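Local coordinates for protein lovastatin nonaketide synthase, polyketide synthase component (Aspergillus terreus, PDB 7CPX) that works with its partner LovC to iteratively condense, reduce, dehydrate and methylate malonyl-derived units into dihydromonacolin L, the polyketide precursor of the cholesterol-lowering drug lovastatin, at residues Asp1028-Ile1032 / Asp1065-Ser1069; Ala1144-Ala1148 / Thr1226-Asp1231; Arg1193-Val1197 / Phe1258-Pro1264; Ile2405-Pro2410 / Leu2427-Glu2431. The protein carries 2 engineered substitutions. All coordinates share one frame; numbering follows the deposited sequence.

Interaction 1. Residues Asp1028-Ile1032 / Asp1065-Ser1069; sequences DKAVI and DSCLS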
# COMPACT_ATOMS: atom_id res chain seq x y z
N ASP A 1028 -2.72 18.06 -5.59
CA ASP A 1028 -3.00 17.87 -7.00
C ASP A 1028 -4.49 17.94 -7.33
O ASP A 1028 -4.87 18.53 -8.34
CB ASP A 1028 -2.44 16.52 -7.47
CG ASP A 1028 -0.94 16.41 -7.28
OD1 ASP A 1028 -0.49 16.35 -6.11
OD2 ASP A 1028 -0.21 16.39 -8.29
N LYS A 1029 -5.34 17.36 -6.48
CA LYS A 1029 -6.77 17.32 -6.74
C LYS A 1029 -7.51 17.54 -5.43
O LYS A 1029 -7.43 16.71 -4.52
CB LYS A 1029 -7.18 15.99 -7.37
CG LYS A 1029 -8.66 15.89 -7.69
CD LYS A 1029 -8.97 14.65 -8.50
CE LYS A 1029 -10.43 14.62 -8.93
NZ LYS A 1029 -10.73 13.48 -9.85
N ALA A 1030 -8.22 18.65 -5.33
CA ALA A 1030 -9.04 18.91 -4.16
C ALA A 1030 -10.17 17.89 -4.08
O ALA A 1030 -10.84 17.60 -5.07
CB ALA A 1030 -9.61 20.32 -4.21
N VAL A 1031 -10.38 17.34 -2.88
CA VAL A 1031 -11.42 16.35 -2.66
C VAL A 1031 -12.74 17.09 -2.46
O VAL A 1031 -12.93 17.78 -1.46
CB VAL A 1031 -11.11 15.45 -1.46
CG1 VAL A 1031 -12.37 14.85 -0.90
CG2 VAL A 1031 -10.15 14.36 -1.87
N ILE A 1032 -13.65 16.96 -3.42
CA ILE A 1032 -14.95 17.59 -3.36
C ILE A 1032 -15.95 16.59 -2.80
O ILE A 1032 -16.11 15.49 -3.34
CB ILE A 1032 -15.40 18.09 -4.74
CG1 ILE A 1032 -14.28 18.90 -5.41
CG2 ILE A 1032 -16.66 18.93 -4.62
CD1 ILE A 1032 -13.81 20.09 -4.62
N ASP A 1065 -3.65 9.80 -1.83
CA ASP A 1065 -4.49 9.50 -2.98
C ASP A 1065 -5.95 9.62 -2.59
O ASP A 1065 -6.35 9.27 -1.47
CB ASP A 1065 -4.19 8.10 -3.50
CG ASP A 1065 -2.71 7.87 -3.75
OD1 ASP A 1065 -2.02 8.84 -4.12
OD2 ASP A 1065 -2.25 6.72 -3.58
N SER A 1066 -6.76 10.11 -3.52
CA SER A 1066 -8.17 10.35 -3.24
C SER A 1066 -9.03 9.78 -4.35
O SER A 1066 -8.65 9.76 -5.52
CB SER A 1066 -8.47 11.85 -3.08
OG SER A 1066 -8.04 12.57 -4.22
N CYS A 1067 -10.21 9.30 -3.95
CA CYS A 1067 -11.23 8.83 -4.88
C CYS A 1067 -12.57 9.36 -4.41
O CYS A 1067 -13.07 8.94 -3.35
CB CYS A 1067 -11.25 7.31 -4.97
SG CYS A 1067 -12.48 6.68 -6.13
N LEU A 1068 -13.16 10.27 -5.18
CA LEU A 1068 -14.40 10.92 -4.75
C LEU A 1068 -15.55 9.94 -4.64
O LEU A 1068 -16.32 10.00 -3.67
CB LEU A 1068 -14.75 12.05 -5.72
CG LEU A 1068 -13.62 13.03 -6.03
CD1 LEU A 1068 -14.12 14.19 -6.87
CD2 LEU A 1068 -12.97 13.53 -4.74
N SER A 1069 -15.70 9.03 -5.60
CA SER A 1069 -16.80 8.08 -5.60
C SER A 1069 -16.30 6.72 -6.05
O SER A 1069 -15.40 6.63 -6.89
CB SER A 1069 -17.94 8.55 -6.52
OG SER A 1069 -19.00 7.61 -6.54
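Val1031 and Leu1068 carry the apolar part of this contact, their side chains sliding past each other in opposite directions. The two branches of Val1031 divide the work. With CG1 roughly anti to the backbone N (chi1 157°), that methyl faces Leu1068, its CG1 lying 4.1 Å from Leu1068 CD2, while CG2 is turned over Ser1066 and comes 3.3 Å from Ser1066 CB. A beta-branched residue suits the place because it offers a methyl to each neighbour. Leu1068 reaches further with its fork: its CD2 packs against the backbone, 3.8 Å from Val1031 CA and 3.7 Å from Ile1032 N. Its other methyl, CD1, meets the fully extended chain of Lys1029 at CE, 4.2 Å away, where the long aliphatic stem can cover leucine while the residue as a whole remains exposed. Strands 1040-1052 and 1075-1087 add to the packing around Val1031.

The contact belongs to the N-terminal hotdog fold of the dehydratase domain, and joins the loop that follows strand 1016-1027 to the end of strand 1057-1067. The predicted proton acceptor His985 is near this loop, its side chain about 8 Å from that of Ile1032.

No hydrogen bond spans the two segments directly, and the polar link is made through Ser1077. That serine's hydroxyl is hydrogen-bonded both to Ser1066 OG and to the carbonyl O of Lys1029. Serine is small enough to sit against the valine methyl, and its buried hydroxyl is satisfied by Ser1077. Cys1067 turns the other way, packing on Arg941 of the second subunit.

Interaction 2. Residues Ala1144-Ala1148 / Thr1226-Asp1231; sequences ADLRA and TINTYD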
# COMPACT_ATOMS: atom_id res chain seq x y z
N ALA A 1144 -0.93 44.59 6.56
CA ALA A 1144 -0.33 45.75 5.92
C ALA A 1144 0.99 45.33 5.28
O ALA A 1144 1.57 44.30 5.62
CB ALA A 1144 -0.08 46.89 6.90
N ASP A 1145 1.45 46.16 4.34
CA ASP A 1145 2.76 45.96 3.70
C ASP A 1145 2.89 44.55 3.15
O ASP A 1145 3.92 43.89 3.30
CB ASP A 1145 3.89 46.27 4.68
CG ASP A 1145 3.83 47.68 5.21
OD1 ASP A 1145 2.94 48.45 4.79
OD2 ASP A 1145 4.68 48.04 6.05
N LEU A 1146 1.83 44.07 2.49
CA LEU A 1146 1.81 42.72 1.93
C LEU A 1146 2.10 41.69 3.02
O LEU A 1146 2.82 40.72 2.81
CB LEU A 1146 2.81 42.60 0.78
CG LEU A 1146 2.69 41.35 -0.09
CD1 LEU A 1146 1.29 41.23 -0.67
CD2 LEU A 1146 3.73 41.37 -1.20
N ARG A 1147 1.53 41.92 4.20
CA ARG A 1147 1.79 41.07 5.35
C ARG A 1147 0.56 41.05 6.23
O ARG A 1147 -0.29 41.94 6.17
CB ARG A 1147 3.01 41.57 6.14
CG ARG A 1147 4.12 40.55 6.27
CD ARG A 1147 5.42 41.21 6.70
NE ARG A 1147 6.13 41.81 5.58
CZ ARG A 1147 7.38 42.23 5.62
NH1 ARG A 1147 8.10 42.15 6.73
NH2 ARG A 1147 7.93 42.76 4.53
N ALA A 1148 0.47 40.02 7.07
CA ALA A 1148 -0.62 39.92 8.03
C ALA A 1148 -0.09 39.29 9.31
O ALA A 1148 0.97 38.66 9.32
CB ALA A 1148 -1.80 39.12 7.48
N THR A 1226 2.54 36.29 8.93
CA THR A 1226 2.51 35.71 7.60
C THR A 1226 2.91 36.77 6.58
O THR A 1226 2.46 37.92 6.65
CB THR A 1226 1.12 35.15 7.27
OG1 THR A 1226 1.03 34.87 5.87
CG2 THR A 1226 0.05 36.14 7.66
N ILE A 1227 3.74 36.35 5.62
CA ILE A 1227 4.17 37.19 4.51
C ILE A 1227 3.50 36.66 3.26
O ILE A 1227 3.58 35.46 2.96
CB ILE A 1227 5.70 37.16 4.34
CG1 ILE A 1227 6.41 36.83 5.66
CG2 ILE A 1227 6.19 38.48 3.78
CD1 ILE A 1227 6.22 37.84 6.76
N ASN A 1228 2.85 37.55 2.52
CA ASN A 1228 2.34 37.19 1.19
C ASN A 1228 3.47 37.41 0.19
O ASN A 1228 3.51 38.38 -0.57
CB ASN A 1228 1.10 38.01 0.86
CG ASN A 1228 0.52 37.67 -0.51
OD1 ASN A 1228 -0.04 38.54 -1.18
ND2 ASN A 1228 0.66 36.42 -0.92
N THR A 1229 4.41 36.46 0.20
CA THR A 1229 5.67 36.63 -0.52
C THR A 1229 5.43 36.95 -1.99
O THR A 1229 6.07 37.85 -2.55
CB THR A 1229 6.52 35.37 -0.39
OG1 THR A 1229 5.79 34.24 -0.86
CG2 THR A 1229 6.92 35.15 1.06
N TYR A 1230 4.52 36.24 -2.63
CA TYR A 1230 4.17 36.49 -4.02
C TYR A 1230 2.68 36.83 -4.09
O TYR A 1230 1.86 36.10 -3.53
CB TYR A 1230 4.48 35.30 -4.91
CG TYR A 1230 4.62 35.68 -6.37
CD1 TYR A 1230 3.50 35.74 -7.19
CD2 TYR A 1230 5.85 35.99 -6.91
CE1 TYR A 1230 3.62 36.10 -8.51
CE2 TYR A 1230 5.98 36.34 -8.24
CZ TYR A 1230 4.86 36.40 -9.03
OH TYR A 1230 4.97 36.75 -10.36
N ASP A 1231 2.36 37.92 -4.78
CA ASP A 1231 0.99 38.42 -4.81
C ASP A 1231 0.57 38.93 -6.17
O ASP A 1231 -0.48 39.58 -6.27
CB ASP A 1231 0.84 39.54 -3.78
CG ASP A 1231 1.56 40.80 -4.19
OD1 ASP A 1231 2.62 40.69 -4.85
OD2 ASP A 1231 1.08 41.90 -3.85
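Thr1226 O receives the N-H of Ala1148 in a nearly straight bond, with Thr1226 O and Ala1148 N 2.9 Å apart and an N-H...O angle of 170°. The same oxygen is approached by Arg1147 CA in a C-H...O contact at 3.5 Å. The return bond, from Thr1226 N to Ala1148 O, is also 2.9 Å but more bent. A third, from Asn1228 N to Leu1146 O, continues the ladder at 3.2 Å.

Side chains alternate between the two faces. On one, small Ala1148 leaves room for Thr1226, and the methyl pair Ala1148 CB and Thr1226 CG2 meets at 3.5 Å under helix 1170-1184. On the other, Arg1147 and Ile1227 lie side by side and point the same way: the arginine's CG and CD run along Ile1227 CD1, each 3.5 Å from it, so the aliphatic stem does the packing. Trp2019 of the second subunit packs on both.

Leu1146 extends beyond the ladder with CG anti to its backbone N (chi1 -167°), and leucine's forked apolar end can lie across Asn1228 and Asp1231 at once; His2364 of helix 2363-2385 touches both Leu1146 and Asp1231. Its CD1 rests 3.6 Å from Asp1231 CB, whereas the aspartate's OD2 has its charge partner in Arg1191. Asn1228 centres an inverse gamma turn. At Thr1229 and Tyr1230, both opposite Ser1237, a classic beta bulge follows. This is an antiparallel pairing of strands 1147-1152 and 1222-1230, where a tight two-residue turn with left-handed backbone angles joins 1140-1144 to 1147-1152, within the dehydratase's C-terminal hotdog fold.

Interaction 3. Residues Arg1193-Val1197 / Phe1258-Pro1264; sequences RCLYV and FKPFSPP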
# COMPACT_ATOMS: atom_id res chain seq x y z
N ARG A 1193 -9.86 38.04 -6.46
CA ARG A 1193 -10.87 37.95 -7.50
C ARG A 1193 -11.16 36.52 -7.95
O ARG A 1193 -12.14 36.31 -8.66
CB ARG A 1193 -10.45 38.79 -8.71
CG ARG A 1193 -11.04 40.19 -8.70
CD ARG A 1193 -10.30 41.12 -9.65
NE ARG A 1193 -9.22 41.83 -8.97
CZ ARG A 1193 -9.40 42.88 -8.18
NH1 ARG A 1193 -10.61 43.35 -7.92
NH2 ARG A 1193 -8.34 43.47 -7.64
N CYS A 1194 -10.34 35.55 -7.55
CA CYS A 1194 -10.61 34.15 -7.86
C CYS A 1194 -10.25 33.30 -6.65
O CYS A 1194 -9.45 33.70 -5.80
CB CYS A 1194 -9.83 33.69 -9.10
SG CYS A 1194 -8.04 33.80 -8.95
N LEU A 1195 -10.85 32.12 -6.59
CA LEU A 1195 -10.69 31.22 -5.45
C LEU A 1195 -9.36 30.49 -5.59
O LEU A 1195 -9.23 29.57 -6.41
CB LEU A 1195 -11.86 30.25 -5.37
CG LEU A 1195 -12.09 29.54 -4.03
CD1 LEU A 1195 -13.39 28.76 -4.07
CD2 LEU A 1195 -10.94 28.61 -3.69
N TYR A 1196 -8.38 30.90 -4.80
CA TYR A 1196 -7.09 30.22 -4.74
C TYR A 1196 -7.16 29.11 -3.69
O TYR A 1196 -7.60 29.35 -2.57
CB TYR A 1196 -5.97 31.19 -4.39
CG TYR A 1196 -5.82 32.37 -5.33
CD1 TYR A 1196 -6.56 33.52 -5.15
CD2 TYR A 1196 -4.92 32.33 -6.38
CE1 TYR A 1196 -6.42 34.60 -5.99
CE2 TYR A 1196 -4.77 33.40 -7.23
CZ TYR A 1196 -5.52 34.54 -7.03
OH TYR A 1196 -5.38 35.61 -7.88
N VAL A 1197 -6.72 27.92 -4.06
CA VAL A 1197 -6.62 26.81 -3.12
C VAL A 1197 -5.15 26.42 -2.99
O VAL A 1197 -4.42 26.46 -3.99
CB VAL A 1197 -7.47 25.61 -3.56
CG1 VAL A 1197 -8.94 25.97 -3.55
CG2 VAL A 1197 -7.05 25.14 -4.95
N PHE A 1258 -1.01 29.00 -3.19
CA PHE A 1258 -2.43 28.92 -3.48
C PHE A 1258 -2.61 29.25 -4.95
O PHE A 1258 -2.32 30.37 -5.39
CB PHE A 1258 -3.23 29.91 -2.63
CG PHE A 1258 -2.92 29.87 -1.16
CD1 PHE A 1258 -1.73 30.37 -0.67
CD2 PHE A 1258 -3.84 29.38 -0.26
CE1 PHE A 1258 -1.45 30.36 0.68
CE2 PHE A 1258 -3.58 29.36 1.09
CZ PHE A 1258 -2.38 29.85 1.56
N LYS A 1259 -3.07 28.30 -5.71
CA LYS A 1259 -3.36 28.56 -7.10
C LYS A 1259 -4.86 28.61 -7.33
O LYS A 1259 -5.62 27.97 -6.61
CB LYS A 1259 -2.74 27.47 -7.98
CG LYS A 1259 -2.41 27.90 -9.40
CD LYS A 1259 -1.31 27.05 -10.00
CE LYS A 1259 -0.95 27.51 -11.40
NZ LYS A 1259 0.14 26.69 -11.99
N PRO A 1260 -5.33 29.38 -8.32
CA PRO A 1260 -6.78 29.49 -8.52
C PRO A 1260 -7.43 28.13 -8.72
O PRO A 1260 -6.86 27.24 -9.37
CB PRO A 1260 -6.90 30.36 -9.77
CG PRO A 1260 -5.67 31.17 -9.77
CD PRO A 1260 -4.59 30.30 -9.19
N PHE A 1261 -8.62 27.97 -8.16
CA PHE A 1261 -9.38 26.74 -8.37
C PHE A 1261 -9.55 26.47 -9.85
O PHE A 1261 -9.49 25.32 -10.30
CB PHE A 1261 -10.74 26.84 -7.67
CG PHE A 1261 -11.46 25.53 -7.55
CD1 PHE A 1261 -11.11 24.63 -6.56
CD2 PHE A 1261 -12.49 25.21 -8.41
CE1 PHE A 1261 -11.77 23.42 -6.44
CE2 PHE A 1261 -13.15 24.01 -8.30
CZ PHE A 1261 -12.79 23.11 -7.31
N SER A 1262 -9.77 27.53 -10.63
CA SER A 1262 -9.73 27.48 -12.08
C SER A 1262 -8.89 28.65 -12.58
O SER A 1262 -8.86 29.71 -11.93
CB SER A 1262 -11.14 27.56 -12.69
OG SER A 1262 -11.89 26.41 -12.36
N PRO A 1263 -8.22 28.51 -13.71
CA PRO A 1263 -7.35 29.58 -14.20
C PRO A 1263 -8.12 30.88 -14.36
O PRO A 1263 -9.28 30.86 -14.80
CB PRO A 1263 -6.85 29.05 -15.55
CG PRO A 1263 -6.96 27.58 -15.44
CD PRO A 1263 -8.16 27.33 -14.59
N PRO A 1264 -7.52 32.02 -14.01
CA PRO A 1264 -8.25 33.28 -14.12
C PRO A 1264 -8.66 33.57 -15.55
O PRO A 1264 -7.94 33.25 -16.50
CB PRO A 1264 -7.26 34.32 -13.59
CG PRO A 1264 -6.24 33.55 -12.83
CD PRO A 1264 -6.15 32.22 -13.50
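Tyr1196 and Pro1260 form the dense side of an antiparallel pairing between strands 1196-1206 and 1249-1260 of the C-terminal hotdog fold. They are a non-hydrogen-bonded pair, and their side chains lie alongside each other: Tyr1196 CD2 is 3.5 Å from Pro1260 CD. Proline has no N-H to offer, and so suits a position that needs none across the pair. Cys1194 SG packs beside them, 3.6 Å from Pro1260 CG and over one face of the tyrosine ring, offset toward its rim. Next along, Val1197 and Lys1259 exchange two backbone hydrogen bonds, Val1197 N to Lys1259 O (2.8 Å) and Lys1259 N to Val1197 O (2.9 Å). Phe1258, its CG anti to the carbonyl carbon (chi1 -49°), leads its ring away to Phe1177 and Val1180 of helix 1170-1184.

The other side is looser. Lys1259 is exposed, and its extended chain gives little to the contact. Phe1261 turns its ring edge to Val1197, with Val1197 CG1 3.9 Å from Phe1261 CD1, and packs its CB on Leu1195. Beyond it the chain loops out through exposed Ser1262 and Pro1263 before Pro1264 CG returns to within 4.3 Å of Cys1194 SG.

Val1197 and Phe1258 lie near the predicted catalytic pair: their side chains are about 6 Å from that of His985 and about 7 Å from that of Asp1174, respectively. At the far end of the tyrosine, Tyr1196 OH is hydrogen-bonded to Gly1233 O.

Interaction 4. Residues Ile2405-Pro2410 / Leu2427-Glu2431; sequences IPPLDP and LKIPE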
# COMPACT_ATOMS: atom_id res chain seq x y z
N ILE A 2405 -14.01 53.13 -10.81
CA ILE A 2405 -15.38 53.02 -11.31
C ILE A 2405 -15.64 51.55 -11.65
O ILE A 2405 -14.98 51.02 -12.55
CB ILE A 2405 -15.62 53.92 -12.53
CG1 ILE A 2405 -15.31 55.37 -12.16
CG2 ILE A 2405 -17.05 53.78 -13.01
CD1 ILE A 2405 -15.39 56.31 -13.32
N PRO A 2406 -16.58 50.88 -10.99
CA PRO A 2406 -16.82 49.48 -11.28
C PRO A 2406 -17.66 49.33 -12.53
O PRO A 2406 -18.26 50.31 -13.01
CB PRO A 2406 -17.58 48.99 -10.04
CG PRO A 2406 -18.37 50.19 -9.64
CD PRO A 2406 -17.52 51.39 -9.97
N PRO A 2407 -17.73 48.13 -13.10
CA PRO A 2407 -18.70 47.90 -14.18
C PRO A 2407 -20.10 48.27 -13.74
O PRO A 2407 -20.66 47.64 -12.83
CB PRO A 2407 -18.56 46.40 -14.47
CG PRO A 2407 -17.18 46.05 -14.01
CD PRO A 2407 -16.92 46.93 -12.82
N LEU A 2408 -20.67 49.30 -14.35
CA LEU A 2408 -21.92 49.87 -13.89
C LEU A 2408 -23.07 48.96 -14.30
O LEU A 2408 -23.41 48.87 -15.49
CB LEU A 2408 -22.10 51.28 -14.45
CG LEU A 2408 -20.92 52.21 -14.18
CD1 LEU A 2408 -21.13 53.54 -14.87
CD2 LEU A 2408 -20.73 52.42 -12.69
N ASP A 2409 -23.67 48.30 -13.33
CA ASP A 2409 -24.78 47.39 -13.60
C ASP A 2409 -26.06 48.20 -13.79
O ASP A 2409 -26.45 48.95 -12.89
CB ASP A 2409 -24.95 46.41 -12.46
CG ASP A 2409 -26.00 45.35 -12.74
OD1 ASP A 2409 -26.57 45.36 -13.86
OD2 ASP A 2409 -26.26 44.51 -11.86
N PRO A 2410 -26.75 48.08 -14.93
CA PRO A 2410 -28.04 48.77 -15.07
C PRO A 2410 -29.04 48.38 -14.01
O PRO A 2410 -29.89 49.20 -13.64
CB PRO A 2410 -28.51 48.36 -16.48
CG PRO A 2410 -27.25 48.03 -17.21
CD PRO A 2410 -26.34 47.43 -16.19
N LEU A 2427 -18.80 52.36 -19.48
CA LEU A 2427 -18.53 51.50 -18.33
C LEU A 2427 -19.78 50.78 -17.83
O LEU A 2427 -19.81 50.35 -16.67
CB LEU A 2427 -17.92 52.33 -17.20
CG LEU A 2427 -16.84 53.33 -17.62
CD1 LEU A 2427 -16.26 54.03 -16.41
CD2 LEU A 2427 -15.75 52.65 -18.42
N LYS A 2428 -20.81 50.64 -18.66
CA LYS A 2428 -22.07 50.06 -18.25
C LYS A 2428 -22.19 48.62 -18.72
O LYS A 2428 -21.74 48.26 -19.81
CB LYS A 2428 -23.24 50.89 -18.78
CG LYS A 2428 -23.32 52.28 -18.16
CD LYS A 2428 -24.41 53.12 -18.79
CE LYS A 2428 -24.52 54.48 -18.10
NZ LYS A 2428 -25.57 55.34 -18.72
N ILE A 2429 -22.81 47.79 -17.88
CA ILE A 2429 -22.95 46.36 -18.12
C ILE A 2429 -24.15 46.11 -19.03
O ILE A 2429 -25.08 46.93 -19.07
CB ILE A 2429 -23.11 45.60 -16.79
CG1 ILE A 2429 -21.93 45.90 -15.87
CG2 ILE A 2429 -23.22 44.09 -17.03
CD1 ILE A 2429 -22.03 45.22 -14.52
N PRO A 2430 -24.17 45.01 -19.81
CA PRO A 2430 -25.40 44.62 -20.50
C PRO A 2430 -26.63 44.71 -19.62
O PRO A 2430 -26.55 44.54 -18.40
CB PRO A 2430 -25.11 43.17 -20.91
CG PRO A 2430 -23.60 43.04 -20.92
CD PRO A 2430 -23.00 44.28 -20.32
N GLU A 2431 -27.79 44.97 -20.24
CA GLU A 2431 -29.03 45.16 -19.51
C GLU A 2431 -30.01 44.01 -19.66
O GLU A 2431 -30.82 43.78 -18.76
CB GLU A 2431 -29.73 46.46 -19.95
CG GLU A 2431 -29.43 46.91 -21.38
CD GLU A 2431 -29.92 45.93 -22.43
OE1 GLU A 2431 -29.59 44.73 -22.35
OE2 GLU A 2431 -30.65 46.37 -23.35
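Ile2429 lays its side chain along the backbone of segment 2405-2410, covering Pro2407 to Pro2410. Its CB stands 3.8 Å from Pro2410 CD and also near Leu2408 O. From there CG1, anti to the carbonyl carbon (chi1 -56°), passes the Leu2408 carbonyl, 3.6 Å from Leu2408 C. The chain then extends (chi2 178°) to bring CD1 close to the Pro2407 carbonyl O, 3.7 Å from Pro2407 CB and 3.6 Å from Asp2409 CA. Isoleucine's CG1-CD1 arm is long enough to follow this line of prolines and main chain, while CG2 branches from CB anti to the backbone N.

The two backbones run in nearly the same direction, 16° apart, and make a single bridge of the parallel kind at Leu2408 and Lys2428. Leu2408 N donates to Leu2427 O at 2.7 Å, and Leu2408 O accepts from Ile2429 N, also at 2.7 Å. Neither segment is a regular strand; both follow strand 2400-2402, the edge of the parallel Rossmann-type sheet of the ketoreductase domain.

At the inner end, Ile2405 and Leu2427 cross at about a right angle, with Ile2405 CG2 3.5 Å from Leu2427 CD1, and Leu1810 of strand 1804-1811 packs on both. Toward the outer end, Pro2410 presents CG to Glu2431 CB at 4.0 Å. The glutamate's carboxylate leads away to a hydrogen bond with Asn1465, in the methyltransferase domain, while Lys2428 NZ is hydrogen-bonded to Phe2419 O.

How the interactions relate
Interactions 1, 2 and 3 all belong to the dehydratase domain, and interaction 4 to the C-terminal part of the ketoreductase domain. Interaction 1 lies in the N-terminal hotdog fold and comes first; interactions 2 and 3 alternate along the chain within the C-terminal one, and helix 1170-1184 lies against both. The centre of interaction 3 is about 17 Å from those of the other two dehydratase contacts. It touches interaction 1 where Ile1032 packs on Phe1261, joining the two hotdog folds near the predicted catalytic residues. Interactions 1 and 2 also reach the second subunit. Interaction 4 comes last in sequence, yet its nearest atoms are about 9 Å from interaction 3, so two catalytic domains are neighbours there.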